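Local coordinates for protein acidocalcisomal pyrophosphatase (Trypanosoma cruzi, PDB 5CUV) that probably hydrolyses inorganic diphosphate to phosphate, using magnesium as its cofactor, at residues T72-M75 with E76-M80; D114-K117 with Q118-S121. One frame throughout, in Å; residues are numbered along the deposited sequence.

Contact 1 (T72-M75 with E76-M80)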
loop_
_atom_site.group_PDB
_atom_site.type_symbol
_atom_site.label_atom_id
_atom_site.label_comp_id
_atom_site.label_asym_id
_atom_site.label_seq_id
_atom_site.Cartn_x
_atom_site.Cartn_y
_atom_site.Cartn_z
ATOM N N THR A 72 -45.598 -11.020 -12.884
ATOM C CA THR A 72 -46.640 -12.031 -13.060
ATOM C C THR A 72 -46.609 -12.433 -14.535
ATOM O O THR A 72 -45.813 -11.913 -15.313
ATOM C CB THR A 72 -48.045 -11.447 -12.768
ATOM O OG1 THR A 72 -48.316 -10.383 -13.699
ATOM C CG2 THR A 72 -48.104 -10.886 -11.326
ATOM N N LEU A 73 -47.471 -13.362 -14.921
ATOM C CA LEU A 73 -47.531 -13.764 -16.311
ATOM C C LEU A 73 -48.231 -12.596 -16.999
ATOM O O LEU A 73 -47.935 -12.250 -18.135
ATOM C CB LEU A 73 -48.341 -15.041 -16.450
ATOM C CG LEU A 73 -48.399 -15.591 -17.877
ATOM C CD1 LEU A 73 -46.993 -15.843 -18.429
ATOM C CD2 LEU A 73 -49.204 -16.868 -17.860
ATOM N N SER A 74 -49.156 -11.968 -16.289
ATOM C CA SER A 74 -49.858 -10.829 -16.851
ATOM C C SER A 74 -48.837 -9.763 -17.208
ATOM O O SER A 74 -48.902 -9.182 -18.299
ATOM C CB SER A 74 -50.852 -10.261 -15.835
ATOM O OG SER A 74 -50.938 -8.841 -15.919
HETATM N N MSE A 75 -47.892 -9.512 -16.295
HETATM C CA MSE A 75 -46.889 -8.483 -16.537
HETATM C C MSE A 75 -45.901 -8.860 -17.689
HETATM O O MSE A 75 -45.519 -8.007 -18.513
HETATM C CB MSE A 75 -46.117 -8.222 -15.244
HETATM C CG MSE A 75 -46.957 -7.579 -14.152
HETATM SE SE MSE A 75 -46.035 -7.323 -12.490
HETATM C CE MSE A 75 -44.864 -5.865 -13.043
ATOM N N GLU A 76 -45.491 -10.124 -17.774
ATOM C CA GLU A 76 -44.605 -10.488 -18.873
ATOM C C GLU A 76 -45.316 -10.293 -20.237
ATOM O O GLU A 76 -44.718 -9.806 -21.191
ATOM C CB GLU A 76 -44.137 -11.922 -18.661
ATOM C CG GLU A 76 -43.226 -12.054 -17.432
ATOM C CD GLU A 76 -42.758 -13.496 -17.178
ATOM O OE1 GLU A 76 -43.635 -14.350 -16.888
ATOM O OE2 GLU A 76 -41.521 -13.773 -17.273
ATOM N N LYS A 77 -46.605 -10.623 -20.295
ATOM C CA LYS A 77 -47.410 -10.460 -21.494
ATOM C C LYS A 77 -47.341 -9.046 -22.007
ATOM O O LYS A 77 -47.053 -8.803 -23.186
ATOM C CB LYS A 77 -48.864 -10.762 -21.189
ATOM C CG LYS A 77 -49.838 -10.657 -22.349
ATOM C CD LYS A 77 -50.774 -11.864 -22.279
ATOM C CE LYS A 77 -51.908 -11.852 -23.301
ATOM N NZ LYS A 77 -52.921 -10.799 -23.026
ATOM N N ARG A 78 -47.613 -8.096 -21.129
ATOM C CA ARG A 78 -47.625 -6.726 -21.574
ATOM C C ARG A 78 -46.242 -6.294 -22.063
ATOM O O ARG A 78 -46.109 -5.367 -22.871
ATOM C CB ARG A 78 -48.162 -5.812 -20.468
ATOM C CG ARG A 78 -48.563 -4.445 -21.011
ATOM C CD ARG A 78 -49.043 -3.456 -19.927
ATOM N NE ARG A 78 -50.477 -3.519 -19.583
ATOM C CZ ARG A 78 -51.067 -4.499 -18.892
ATOM N NH1 ARG A 78 -50.366 -5.557 -18.447
ATOM N NH2 ARG A 78 -52.366 -4.400 -18.612
ATOM N N VAL A 79 -45.208 -6.982 -21.597
ATOM C CA VAL A 79 -43.857 -6.649 -22.031
ATOM C C VAL A 79 -43.543 -7.263 -23.385
ATOM O O VAL A 79 -43.030 -6.597 -24.273
ATOM C CB VAL A 79 -42.828 -7.139 -21.040
ATOM C CG1 VAL A 79 -41.432 -6.912 -21.600
ATOM C CG2 VAL A 79 -43.028 -6.414 -19.721
HETATM N N MSE A 80 -43.842 -8.548 -23.512
HETATM C CA MSE A 80 -43.609 -9.292 -24.728
HETATM C C MSE A 80 -44.457 -8.657 -25.841
HETATM O O MSE A 80 -44.046 -8.590 -26.988
HETATM C CB MSE A 80 -43.991 -10.760 -24.541
HETATM C CG MSE A 80 -43.110 -11.497 -23.545
HETATM SE SE MSE A 80 -41.251 -11.540 -24.011
HETATM C CE MSE A 80 -41.388 -12.666 -25.597
#

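Contact 2 (D114-K117 with Q118-S121)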
loop_
_atom_site.group_PDB
_atom_site.type_symbol
_atom_site.label_atom_id
_atom_site.label_comp_id
_atom_site.label_asym_id
_atom_site.label_seq_id
_atom_site.Cartn_x
_atom_site.Cartn_y
_atom_site.Cartn_z
ATOM N N ASP A 114 -36.112 -28.073 -36.779
ATOM C CA ASP A 114 -37.253 -28.819 -36.235
ATOM C C ASP A 114 -38.230 -27.915 -35.485
ATOM O O ASP A 114 -39.411 -27.893 -35.784
ATOM C CB ASP A 114 -36.759 -29.903 -35.264
ATOM C CG ASP A 114 -35.395 -30.491 -35.666
ATOM O OD1 ASP A 114 -35.157 -30.669 -36.892
ATOM O OD2 ASP A 114 -34.569 -30.781 -34.749
ATOM N N ASP A 115 -37.731 -27.184 -34.494
ATOM C CA ASP A 115 -38.561 -26.292 -33.692
ATOM C C ASP A 115 -39.421 -25.328 -34.474
ATOM O O ASP A 115 -40.577 -25.093 -34.111
ATOM C CB ASP A 115 -37.705 -25.477 -32.743
ATOM C CG ASP A 115 -37.259 -26.271 -31.559
ATOM O OD1 ASP A 115 -38.124 -26.964 -30.955
ATOM O OD2 ASP A 115 -36.045 -26.194 -31.237
ATOM N N VAL A 116 -38.863 -24.745 -35.530
ATOM C CA VAL A 116 -39.635 -23.803 -36.332
ATOM C C VAL A 116 -40.850 -24.507 -36.906
ATOM O O VAL A 116 -41.958 -23.962 -36.919
ATOM C CB VAL A 116 -38.798 -23.208 -37.472
ATOM C CG1 VAL A 116 -39.703 -22.590 -38.533
ATOM C CG2 VAL A 116 -37.870 -22.154 -36.909
ATOM N N LYS A 117 -40.640 -25.729 -37.374
ATOM C CA LYS A 117 -41.736 -26.489 -37.928
ATOM C C LYS A 117 -42.800 -26.629 -36.843
ATOM O O LYS A 117 -43.944 -26.249 -37.058
ATOM C CB LYS A 117 -41.222 -27.844 -38.418
ATOM C CG LYS A 117 -40.040 -27.719 -39.424
ATOM C CD LYS A 117 -39.620 -29.062 -40.091
ATOM C CE LYS A 117 -38.179 -29.532 -39.682
ATOM N NZ LYS A 117 -37.619 -30.759 -40.410
ATOM N N GLN A 118 -42.410 -27.118 -35.668
ATOM C CA GLN A 118 -43.342 -27.298 -34.554
ATOM C C GLN A 118 -44.141 -26.052 -34.206
ATOM O O GLN A 118 -45.289 -26.162 -33.835
ATOM C CB GLN A 118 -42.618 -27.791 -33.303
ATOM C CG GLN A 118 -43.421 -28.814 -32.465
ATOM C CD GLN A 118 -43.812 -28.352 -31.031
ATOM O OE1 GLN A 118 -44.232 -29.172 -30.197
ATOM N NE2 GLN A 118 -43.683 -27.049 -30.752
HETATM N N MSE A 119 -43.621 -24.896 -34.288
HETATM C CA MSE A 119 -44.363 -23.713 -34.142
HETATM C C MSE A 119 -45.352 -23.385 -35.161
HETATM O O MSE A 119 -46.353 -22.936 -34.908
HETATM C CB MSE A 119 -43.298 -22.716 -34.287
HETATM C CG MSE A 119 -43.524 -21.253 -33.981
HETATM SE SE MSE A 119 -43.765 -20.180 -35.499
HETATM C CE MSE A 119 -42.202 -19.728 -36.329
ATOM N N LYS A 120 -45.032 -23.568 -36.368
ATOM C CA LYS A 120 -45.990 -23.347 -37.452
ATOM C C LYS A 120 -47.167 -24.302 -37.259
ATOM O O LYS A 120 -48.324 -23.888 -37.256
ATOM C CB LYS A 120 -45.359 -23.585 -38.839
ATOM C CG LYS A 120 -44.281 -22.599 -39.200
ATOM C CD LYS A 120 -43.746 -22.842 -40.570
ATOM C CE LYS A 120 -42.737 -21.747 -40.914
ATOM N NZ LYS A 120 -41.661 -22.168 -41.898
ATOM N N SER A 121 -46.862 -25.585 -37.098
ATOM C CA SER A 121 -47.891 -26.599 -36.890
ATOM C C SER A 121 -48.847 -26.166 -35.759
ATOM O O SER A 121 -50.060 -26.239 -35.899
ATOM C CB SER A 121 -47.221 -27.902 -36.554
ATOM O OG SER A 121 -48.186 -28.904 -36.460
#

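Contact 1 (T72-M75 with E76-M80)
Glu76 folds back along the first turn of its helix, bringing CG to 3.3 Å from the carbonyl O of Thr72. CG lies beside the backbone N (chi1 -67°), and the chain then runs extended, so that the carboxylate ends near the helix start. There Glu76 OE1 comes to 4.0 Å from Leu73 CD1, the two side chains crossing at about a right angle. Arg78 bends at chi3 (-87°) and returns toward Ser74; the Ser74 O sits at the edge of the guanidinium, near its plane, 3.9 Å from NH1. The same carbonyl O accepts from the backbone N of Arg78, and Lys77 lays its CB against it. Behind these side chains stand the backbone bonds of the turn, such as Glu76 N to Thr72 O (3.1 Å) and Lys77 N to Leu73 O (3.0 Å). Thr72 is the N-cap: its OG1 accepts from Met75 N at 2.8 Å with an N-H...O angle of 155°. Farther out, Leu73 and Lys77 pack on Trp136 of helix 132-141, Met75, a selenomethionine, on Leu50 and Glu52, and Val79 on Gly256 of the second subunit. The Thr72 hydroxyl thus satisfies an end amide that has no preceding turn to serve it, and the Glu76 carboxylate, if ionised, probably offsets part of the helix dipole there.

Contact 2 (D114-K117 with Q118-S121)
Gln118 rests its CB near the carbonyl O of Asp115, 3.5 Å away, but the Gln118 amide and the Asp115 carboxylate lead apart. The amide heads away from 114-117, with no atom of that turn against either face or at its edges. On this side of the helix Gln118 packs on Trp138 of helix 132-141 and on His142 just after it. The closest side-chain pair across the turn is Val116 and Lys120, which lie side by side and point the same way. CG1 of Val116 stands 3.9 Å from Lys120 CE and equally far from NZ, so the valine methyl flanks the end of the lysine chain. Lys120 reaches this place with CG beside its backbone N (chi1 -66°) and 3.5 Å from Val116 O, the chain then running extended. Helix 113-123 belongs to an arrangement of four helices and two short antiparallel strands, consistent with an EF-hand pair. Toward its interior, Met119, a selenomethionine, bends at chi2 and chi3, bringing CE 4.4 Å from Val116 CG1; it also touches Ile100 and Trp138. Gln118 N to Asp114 O (3.1 Å) and Ser121 N to Lys117 O (3.0 Å) hold the backbone of the turn. At the start of the helix Asp115 N donates to OD1 of Asn112; farther along, Val116 touches Glu101 and Lys120 touches Glu97, both of helix 97-106.

Neither contact closes a loop: each joins successive turns of one helix, and they follow in series along the chain without nesting or crossing. Contact 1 opens helix 73-87; after it come strand 95-96 and helix 97-106, and contact 2 then lies within helix 113-123. Strand 129-130 next pairs with 95-96, and helix 132-141 follows. The contact centres are 24 Å apart and their nearest atoms about 12 Å, so they do not touch. Helix 132-141 nevertheless serves both, offering Trp136 to contact 1 and Trp138 to contact 2, and so ties the two helices into one small N-terminal domain, consistent with an EF-hand pair and remote from the magnesium and malate sites.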